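Local coordinates for glycosyl hydrolase family 2, TIM barrel domain protein (Parabacteroides merdae ATCC 43184, PDB 6DXU), which probably hydrolyses beta-glucuronides as a family 2 glycoside hydrolase (beta-glucuronidase) of a human gut bacterium, at residues T226-P231 with G263-A268. Residues are numbered along the deposited sequence; the frame is centred on the assembly and turned at random.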
loop_
_atom_site.group_PDB
_atom_site.type_symbol
_atom_site.label_atom_id
_atom_site.label_comp_id
_atom_site.label_asym_id
_atom_site.label_seq_id
_atom_site.Cartn_x
_atom_site.Cartn_y
_atom_site.Cartn_z
ATOM N N THR D 226 10.435 -13.033 34.128
ATOM C CA THR D 226 10.551 -11.653 33.702
ATOM C C THR D 226 11.049 -11.597 32.267
ATOM O O THR D 226 11.653 -12.544 31.759
ATOM C CB THR D 226 11.480 -10.864 34.629
ATOM O OG1 THR D 226 11.369 -9.468 34.327
ATOM C CG2 THR D 226 12.916 -11.304 34.453
ATOM N N SER D 227 10.728 -10.488 31.611
ATOM C CA SER D 227 11.296 -10.110 30.322
ATOM C C SER D 227 12.054 -8.807 30.517
ATOM O O SER D 227 11.504 -7.849 31.068
ATOM C CB SER D 227 10.203 -9.925 29.262
ATOM O OG SER D 227 9.516 -11.143 29.023
ATOM N N PHE D 228 13.310 -8.772 30.094
ATOM C CA PHE D 228 14.120 -7.572 30.267
ATOM C C PHE D 228 13.930 -6.603 29.116
ATOM O O PHE D 228 13.726 -7.003 27.968
ATOM C CB PHE D 228 15.602 -7.926 30.375
ATOM C CG PHE D 228 15.970 -8.533 31.693
ATOM C CD1 PHE D 228 16.308 -7.724 32.767
ATOM C CD2 PHE D 228 15.959 -9.912 31.861
ATOM C CE1 PHE D 228 16.632 -8.277 33.986
ATOM C CE2 PHE D 228 16.290 -10.471 33.077
ATOM C CZ PHE D 228 16.622 -9.650 34.141
ATOM N N TYR D 229 14.020 -5.314 29.435
ATOM C CA TYR D 229 14.115 -4.261 28.435
ATOM C C TYR D 229 15.551 -3.761 28.472
ATOM O O TYR D 229 16.000 -3.224 29.488
ATOM C CB TYR D 229 13.108 -3.143 28.705
ATOM C CG TYR D 229 13.027 -2.161 27.561
ATOM C CD1 TYR D 229 12.800 -2.605 26.260
ATOM C CD2 TYR D 229 13.181 -0.801 27.773
ATOM C CE1 TYR D 229 12.730 -1.708 25.194
ATOM C CE2 TYR D 229 13.102 0.103 26.722
ATOM C CZ TYR D 229 12.880 -0.356 25.433
ATOM O OH TYR D 229 12.813 0.537 24.380
ATOM N N ASN D 230 16.284 -3.989 27.388
ATOM C CA ASN D 230 17.730 -3.799 27.379
ATOM C C ASN D 230 18.171 -3.292 26.004
ATOM O O ASN D 230 18.921 -3.974 25.287
ATOM C CB ASN D 230 18.416 -5.120 27.754
ATOM C CG ASN D 230 19.927 -5.011 27.848
ATOM O OD1 ASN D 230 20.507 -3.924 27.768
ATOM N ND2 ASN D 230 20.580 -6.162 28.018
ATOM N N PRO D 231 17.739 -2.090 25.610
ATOM C CA PRO D 231 18.073 -1.593 24.263
ATOM C C PRO D 231 19.556 -1.314 24.061
ATOM O O PRO D 231 19.995 -1.266 22.907
ATOM C CB PRO D 231 17.234 -0.306 24.135
ATOM C CG PRO D 231 16.959 0.122 25.549
ATOM C CD PRO D 231 16.880 -1.149 26.361
ATOM N N GLY D 263 15.835 -10.353 27.039
ATOM C CA GLY D 263 14.748 -11.287 26.778
ATOM C C GLY D 263 14.177 -11.912 28.048
ATOM O O GLY D 263 14.172 -11.308 29.125
ATOM N N ASP D 264 13.719 -13.161 27.924
ATOM C CA ASP D 264 13.049 -13.850 29.024
ATOM C C ASP D 264 14.046 -14.513 29.962
ATOM O O ASP D 264 15.044 -15.078 29.521
ATOM C CB ASP D 264 12.121 -14.955 28.517
ATOM C CG ASP D 264 11.029 -14.456 27.616
ATOM O OD1 ASP D 264 10.745 -13.245 27.613
ATOM O OD2 ASP D 264 10.424 -15.318 26.944
ATOM N N GLN D 265 13.780 -14.421 31.269
ATOM C CA GLN D 265 14.565 -15.153 32.257
ATOM C C GLN D 265 13.653 -15.615 33.379
ATOM O O GLN D 265 12.821 -14.841 33.866
ATOM C CB GLN D 265 15.714 -14.322 32.844
ATOM C CG GLN D 265 16.774 -13.870 31.838
ATOM C CD GLN D 265 17.692 -14.997 31.376
ATOM O OE1 GLN D 265 17.486 -16.166 31.709
ATOM N NE2 GLN D 265 18.693 -14.647 30.569
ATOM N N LEU D 266 13.798 -16.880 33.771
ATOM C CA LEU D 266 13.200 -17.369 35.012
ATOM C C LEU D 266 14.140 -17.018 36.157
ATOM O O LEU D 266 15.293 -17.459 36.174
ATOM C CB LEU D 266 12.955 -18.873 34.935
ATOM C CG LEU D 266 12.509 -19.601 36.208
ATOM C CD1 LEU D 266 11.171 -19.090 36.722
ATOM C CD2 LEU D 266 12.443 -21.085 35.931
ATOM N N LEU D 267 13.667 -16.194 37.089
ATOM C CA LEU D 267 14.534 -15.658 38.127
ATOM C C LEU D 267 14.509 -16.476 39.401
ATOM O O LEU D 267 15.529 -16.550 40.097
ATOM C CB LEU D 267 14.137 -14.219 38.470
ATOM C CG LEU D 267 14.189 -13.189 37.333
ATOM C CD1 LEU D 267 13.811 -11.834 37.859
ATOM C CD2 LEU D 267 15.576 -13.135 36.706
ATOM N N ALA D 268 13.378 -17.094 39.725
ATOM C CA ALA D 268 13.276 -17.789 40.997
ATOM C C ALA D 268 12.105 -18.756 40.954
ATOM O O ALA D 268 11.098 -18.520 40.275
ATOM C CB ALA D 268 13.117 -16.803 42.161
HETATM O O HOH W 1 15.788 -7.584 26.335
#
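A water takes the place of a direct backbone bond between Phe-228 and Gly-263. It donates to Phe-228 O at 2.7 Å and accepts from Gly-263 N. Phe-228 N still donates directly to Gly-263 O at 2.8 Å. Further along, Thr-226 and Gln-265 form an antiparallel hydrogen-bonded pair with both bonds made. The next pair, Ser-227 with Asp-264, is non-hydrogen-bonded. Their side chains close it instead, Ser-227 OG donating to Asp-264 OD1 at 2.8 Å. The hydroxyl meets the anti side of the carboxylate, 33° out of its plane. Asp-264 CG lies beside its own backbone N (chi1 -60°), which lets OD1 reach Ser-227 OG. Shortened to an alanine, Asp-264 would probably leave the Ser-227 hydroxyl without this acceptor and free to turn.

On the other face, Gln-265 CG meets the edge of the Phe-228 ring, 3.7 Å from CE2. Its amide turns away, and NE2 bonds to Leu-260 O. Thr-226 CG2 packs on Leu-267 CD1 at 3.6 Å, while OG1 bonds to Gln-206 O. A classic beta bulge sets Leu-267 and Ala-268 opposite Val-224. Val-239, on strand 237-244 of the facing sheet, packs on Phe-228 and Leu-267, as in the immunoglobulin-like beta-sandwich domain of family 2 glycoside hydrolases. Lys-450 and Asp-454 of a second subunit bond to the Asp-264 backbone. The chemistry thus implies a polar pair beside the subunit interface and a mainly apolar face whose polar groups bond to nearby backbone carbonyls.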